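Local coordinates for protein putative drug/sodium antiporter (Escherichia coli, PDB 4Z3N) that probably works as a membrane antiporter of the MATE family, exporting the genotoxin colibactin or related compounds from the cell, at residues A36-V41 with K180-M185; M289-L294 with V366-Y371. One frame throughout, in Å; residues are numbered along the deposited sequence.

How the interactions relate
Two helix-helix contacts from one all-helical transporter illustrate apolar packing at two different helix angles. Interaction 1 lies in the first MatE region, its centre about 15 Å from the centre of the chain, and interaction 2 in the second, its centre about 25 Å from that point; the two centres are 35 Å apart and the contacts do not touch. They are nevertheless linked through helix 286-322, which carries 289-294 and whose farther part packs on 36-41. Both are partly buried and lack hydrogen bonds across them. Interaction 1 joins nearly parallel helices through a proline, methionines, two isoleucines and a valine, whereas interaction 2 is smaller, steeply crossed and built on alanine and valine.

Interaction 1: residues A36-V41 with K180-M185; sequences ALPMFV and KIMVIM
Met185 lies against Pro38 and Val41, and its side chain can be followed outward one atom at a time. CB sits 4.0 Å from CB of Pro38 and also faces the proline carbonyl; CG, anti to the backbone N (chi1 -174°), comes 3.4 Å from Pro38 O and 3.7 Å from CG1 of Val41. SD runs on beside CB and CG1 of the valine, the two side chains lying oblique to each other, and a bend at chi3 (56°) swings CE off the valine, back toward the side chain of Met182 on its own helix.

The two helices, 28-56 and 181-204, run almost parallel here, 14° apart with axes 8.3 Å from each other, within the first MatE region of this transporter. Pro38 kinks its helix, because its ring nitrogen has no hydrogen to give to the turn before. The ring points toward the other helix: its CB meets CG2 of Ile181 at 3.5 Å, while CG lies 4.0 Å from SD of Met182, on the more exposed side.

On the buried side Met39 bends at chi2 and chi3, bringing CE to CG2 of Ile181 (3.8 Å) and CD1 of Ile184 (3.9 Å); it meets the first isoleucine nearly at a right angle. Beyond the pair, Met39 touches Thr311 of helix 286-322, and Ile184 packs on Met172 and Phe175 of helix 162-177.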
loop_
_atom_site.group_PDB
_atom_site.type_symbol
_atom_site.label_atom_id
_atom_site.label_comp_id
_atom_site.label_asym_id
_atom_site.label_seq_id
_atom_site.Cartn_x
_atom_site.Cartn_y
_atom_site.Cartn_z
ATOM N N ALA A 36 2.281 7.139 -13.719
ATOM C CA ALA A 36 1.913 5.877 -13.062
ATOM C C ALA A 36 2.686 4.686 -13.584
ATOM O O ALA A 36 2.824 3.708 -12.869
ATOM C CB ALA A 36 0.436 5.612 -13.188
ATOM N N LEU A 37 3.162 4.735 -14.826
ATOM C CA LEU A 37 3.834 3.559 -15.399
ATOM C C LEU A 37 5.186 3.266 -14.746
ATOM O O LEU A 37 5.466 2.116 -14.413
ATOM C CB LEU A 37 4.009 3.698 -16.909
ATOM C CG LEU A 37 2.809 3.321 -17.791
ATOM C CD1 LEU A 37 3.257 3.183 -19.234
ATOM C CD2 LEU A 37 2.103 2.045 -17.320
ATOM N N PRO A 38 6.031 4.300 -14.572
ATOM C CA PRO A 38 7.291 4.130 -13.831
ATOM C C PRO A 38 7.055 3.587 -12.436
ATOM O O PRO A 38 7.849 2.794 -11.938
ATOM C CB PRO A 38 7.853 5.551 -13.753
ATOM C CG PRO A 38 7.250 6.258 -14.916
ATOM C CD PRO A 38 5.895 5.656 -15.125
ATOM N N MET A 39 5.965 4.042 -11.821
ATOM C CA MET A 39 5.588 3.645 -10.464
ATOM C C MET A 39 5.204 2.176 -10.425
ATOM O O MET A 39 5.516 1.465 -9.473
ATOM C CB MET A 39 4.425 4.499 -9.940
ATOM C CG MET A 39 4.091 4.228 -8.483
ATOM S SD MET A 39 5.498 4.416 -7.350
ATOM C CE MET A 39 5.685 6.195 -7.308
ATOM N N PHE A 40 4.522 1.733 -11.471
ATOM C CA PHE A 40 4.172 0.339 -11.588
ATOM C C PHE A 40 5.418 -0.539 -11.801
ATOM O O PHE A 40 5.488 -1.650 -11.275
ATOM C CB PHE A 40 3.159 0.139 -12.718
ATOM C CG PHE A 40 2.644 -1.264 -12.823
ATOM C CD1 PHE A 40 1.747 -1.763 -11.888
ATOM C CD2 PHE A 40 3.063 -2.097 -13.850
ATOM C CE1 PHE A 40 1.264 -3.082 -11.984
ATOM C CE2 PHE A 40 2.595 -3.421 -13.950
ATOM C CZ PHE A 40 1.692 -3.906 -13.019
ATOM N N VAL A 41 6.401 -0.055 -12.555
ATOM C CA VAL A 41 7.610 -0.848 -12.774
ATOM C C VAL A 41 8.312 -1.016 -11.437
ATOM O O VAL A 41 8.781 -2.104 -11.094
ATOM C CB VAL A 41 8.583 -0.208 -13.803
ATOM C CG1 VAL A 41 9.942 -0.890 -13.744
ATOM C CG2 VAL A 41 8.009 -0.290 -15.216
ATOM N N LYS A 180 8.694 13.464 -9.952
ATOM C CA LYS A 180 9.802 12.791 -10.608
ATOM C C LYS A 180 9.845 11.305 -10.239
ATOM O O LYS A 180 10.553 10.896 -9.319
ATOM C CB LYS A 180 11.108 13.481 -10.200
ATOM C CG LYS A 180 11.091 15.002 -10.392
ATOM C CD LYS A 180 10.972 15.360 -11.884
ATOM C CE LYS A 180 10.521 16.805 -12.110
ATOM N NZ LYS A 180 10.211 17.102 -13.539
ATOM N N ILE A 181 9.193 10.485 -11.053
ATOM C CA ILE A 181 9.005 9.090 -10.690
ATOM C C ILE A 181 10.090 8.207 -11.272
ATOM O O ILE A 181 10.295 7.080 -10.827
ATOM C CB ILE A 181 7.640 8.573 -11.161
ATOM C CG1 ILE A 181 6.538 9.566 -10.775
ATOM C CG2 ILE A 181 7.381 7.150 -10.626
ATOM C CD1 ILE A 181 6.556 9.971 -9.327
ATOM N N MET A 182 10.810 8.749 -12.243
ATOM C CA MET A 182 11.861 8.019 -12.920
ATOM C C MET A 182 12.985 7.762 -11.931
ATOM O O MET A 182 13.652 6.732 -11.975
ATOM C CB MET A 182 12.357 8.801 -14.136
ATOM C CG MET A 182 11.323 8.904 -15.238
ATOM S SD MET A 182 10.945 7.292 -15.941
ATOM C CE MET A 182 12.615 6.728 -16.315
ATOM N N VAL A 183 13.172 8.703 -11.016
ATOM C CA VAL A 183 14.170 8.545 -9.975
ATOM C C VAL A 183 13.742 7.422 -9.041
ATOM O O VAL A 183 14.571 6.651 -8.561
ATOM C CB VAL A 183 14.369 9.849 -9.204
ATOM C CG1 VAL A 183 15.354 9.652 -8.060
ATOM C CG2 VAL A 183 14.843 10.931 -10.167
ATOM N N ILE A 184 12.435 7.325 -8.814
ATOM C CA ILE A 184 11.871 6.259 -8.005
ATOM C C ILE A 184 11.974 4.930 -8.755
ATOM O O ILE A 184 12.297 3.900 -8.158
ATOM C CB ILE A 184 10.404 6.543 -7.638
ATOM C CG1 ILE A 184 10.318 7.745 -6.693
ATOM C CG2 ILE A 184 9.768 5.326 -7.008
ATOM C CD1 ILE A 184 8.909 8.119 -6.289
ATOM N N MET A 185 11.739 4.953 -10.066
ATOM C CA MET A 185 11.778 3.714 -10.835
ATOM C C MET A 185 13.203 3.199 -10.969
ATOM O O MET A 185 13.425 1.989 -10.941
ATOM C CB MET A 185 11.169 3.877 -12.228
ATOM C CG MET A 185 11.088 2.537 -12.980
ATOM S SD MET A 185 10.918 2.643 -14.784
ATOM C CE MET A 185 12.355 3.630 -15.190
#

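Interaction 2: residues M289-L294 with V366-Y371; sequences MAAFTL and VAVSDY
Ala291 turns its methyl directly at helix 366-379, where CB rests 3.4 Å from the carbonyl O of Val368 and 3.6 Å from CB of Tyr371. This is the close part of the contact: the backbones come near, the CA atoms of Ala291 and Val368 being 5.1 Å apart, as the single methyl allows. The small side chain of Ala291 is consistent with this close crossing of helices 286-322 and 366-379, whose axes here pass 7.9 Å apart at -59°, within the second MatE region.

Val368 spreads its two methyls over residues one turn apart on the other helix. With chi1 at 166°, CG1 of Val368 points away from its own backbone N and reaches 3.8 Å from CD1 of Leu294, meeting that side chain at about a right angle; CG2 lies 3.8 Å from CB of Ala290. These flanks are the more open side of the contact: Ala290 and Leu294 remain partly exposed, whereas Ala291 and Val368 are buried.

The Tyr371 ring leads away from Ala291, packing on Asn287 and on Tyr436 of helix 432-453, and its OH is hydrogen-bonded to Asp285. Without a hydrogen bond between the segments, the contact depends on the fit of methyl and methylene groups against each other and against the backbone carbonyl of Val368, and the polar tie from Tyr371 is made beyond it.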
loop_
_atom_site.group_PDB
_atom_site.type_symbol
_atom_site.label_atom_id
_atom_site.label_comp_id
_atom_site.label_asym_id
_atom_site.label_seq_id
_atom_site.Cartn_x
_atom_site.Cartn_y
_atom_site.Cartn_z
ATOM N N MET A 289 -11.090 -20.882 4.098
ATOM C CA MET A 289 -9.960 -20.144 4.639
ATOM C C MET A 289 -8.679 -20.522 3.901
ATOM O O MET A 289 -7.848 -19.657 3.629
ATOM C CB MET A 289 -9.811 -20.389 6.141
ATOM C CG MET A 289 -8.646 -19.639 6.764
ATOM S SD MET A 289 -8.838 -17.841 6.672
ATOM C CE MET A 289 -7.399 -17.401 5.705
ATOM N N ALA A 290 -8.532 -21.804 3.565
ATOM C CA ALA A 290 -7.429 -22.244 2.717
ATOM C C ALA A 290 -7.534 -21.674 1.285
ATOM O O ALA A 290 -6.516 -21.297 0.683
ATOM C CB ALA A 290 -7.361 -23.756 2.681
ATOM N N ALA A 291 -8.753 -21.608 0.746
ATOM C CA ALA A 291 -8.974 -21.022 -0.588
ATOM C C ALA A 291 -8.465 -19.571 -0.673
ATOM O O ALA A 291 -7.713 -19.212 -1.581
ATOM C CB ALA A 291 -10.451 -21.085 -0.962
ATOM N N PHE A 292 -8.882 -18.753 0.287
ATOM C CA PHE A 292 -8.453 -17.364 0.400
ATOM C C PHE A 292 -6.938 -17.232 0.462
ATOM O O PHE A 292 -6.377 -16.295 -0.088
ATOM C CB PHE A 292 -9.093 -16.736 1.642
ATOM C CG PHE A 292 -8.825 -15.274 1.810
ATOM C CD1 PHE A 292 -8.690 -14.442 0.718
ATOM C CD2 PHE A 292 -8.736 -14.725 3.081
ATOM C CE1 PHE A 292 -8.460 -13.080 0.890
ATOM C CE2 PHE A 292 -8.502 -13.372 3.264
ATOM C CZ PHE A 292 -8.362 -12.548 2.167
ATOM N N THR A 293 -6.276 -18.166 1.134
ATOM C CA THR A 293 -4.818 -18.135 1.203
ATOM C C THR A 293 -4.210 -18.275 -0.199
ATOM O O THR A 293 -3.153 -17.726 -0.484
ATOM C CB THR A 293 -4.251 -19.251 2.128
ATOM O OG1 THR A 293 -4.747 -19.084 3.463
ATOM C CG2 THR A 293 -2.741 -19.185 2.159
ATOM N N LEU A 294 -4.889 -19.006 -1.076
ATOM C CA LEU A 294 -4.426 -19.174 -2.445
ATOM C C LEU A 294 -4.752 -17.946 -3.323
ATOM O O LEU A 294 -3.905 -17.483 -4.094
ATOM C CB LEU A 294 -5.033 -20.441 -3.052
ATOM C CG LEU A 294 -4.575 -21.806 -2.514
ATOM C CD1 LEU A 294 -5.351 -22.917 -3.193
ATOM C CD2 LEU A 294 -3.087 -22.033 -2.714
ATOM N N VAL A 366 -10.417 -30.635 -3.373
ATOM C CA VAL A 366 -11.244 -30.000 -4.398
ATOM C C VAL A 366 -12.233 -29.015 -3.791
ATOM O O VAL A 366 -12.699 -28.096 -4.463
ATOM C CB VAL A 366 -11.984 -31.037 -5.258
ATOM C CG1 VAL A 366 -11.053 -32.181 -5.566
ATOM C CG2 VAL A 366 -13.229 -31.528 -4.564
ATOM N N ALA A 367 -12.543 -29.202 -2.516
ATOM C CA ALA A 367 -13.322 -28.211 -1.795
ATOM C C ALA A 367 -12.540 -26.889 -1.741
ATOM O O ALA A 367 -13.136 -25.810 -1.822
ATOM C CB ALA A 367 -13.657 -28.699 -0.398
ATOM N N VAL A 368 -11.215 -26.974 -1.613
ATOM C CA VAL A 368 -10.405 -25.770 -1.550
ATOM C C VAL A 368 -10.309 -25.054 -2.902
ATOM O O VAL A 368 -10.371 -23.827 -2.951
ATOM C CB VAL A 368 -8.991 -26.061 -1.025
ATOM C CG1 VAL A 368 -8.051 -24.862 -1.293
ATOM C CG2 VAL A 368 -9.053 -26.372 0.455
ATOM N N SER A 369 -10.178 -25.799 -3.994
ATOM C CA SER A 369 -10.120 -25.164 -5.305
ATOM C C SER A 369 -11.530 -24.759 -5.761
ATOM O O SER A 369 -11.693 -23.854 -6.576
ATOM C CB SER A 369 -9.456 -26.083 -6.338
ATOM O OG SER A 369 -10.435 -26.866 -6.999
ATOM N N ASP A 370 -12.553 -25.408 -5.220
ATOM C CA ASP A 370 -13.923 -24.988 -5.510
ATOM C C ASP A 370 -14.269 -23.664 -4.837
ATOM O O ASP A 370 -14.890 -22.787 -5.438
ATOM C CB ASP A 370 -14.928 -26.058 -5.083
ATOM C CG ASP A 370 -15.097 -27.133 -6.123
ATOM O OD1 ASP A 370 -14.508 -26.999 -7.224
ATOM O OD2 ASP A 370 -15.827 -28.105 -5.848
ATOM N N TYR A 371 -13.869 -23.528 -3.579
ATOM C CA TYR A 371 -14.126 -22.307 -2.841
ATOM C C TYR A 371 -13.392 -21.132 -3.476
ATOM O O TYR A 371 -13.925 -20.022 -3.563
ATOM C CB TYR A 371 -13.697 -22.469 -1.392
ATOM C CG TYR A 371 -14.779 -22.976 -0.479
ATOM C CD1 TYR A 371 -16.073 -22.496 -0.573
ATOM C CD2 TYR A 371 -14.500 -23.933 0.496
ATOM C CE1 TYR A 371 -17.070 -22.960 0.278
ATOM C CE2 TYR A 371 -15.488 -24.398 1.357
ATOM C CZ TYR A 371 -16.772 -23.912 1.239
ATOM O OH TYR A 371 -17.766 -24.366 2.084
#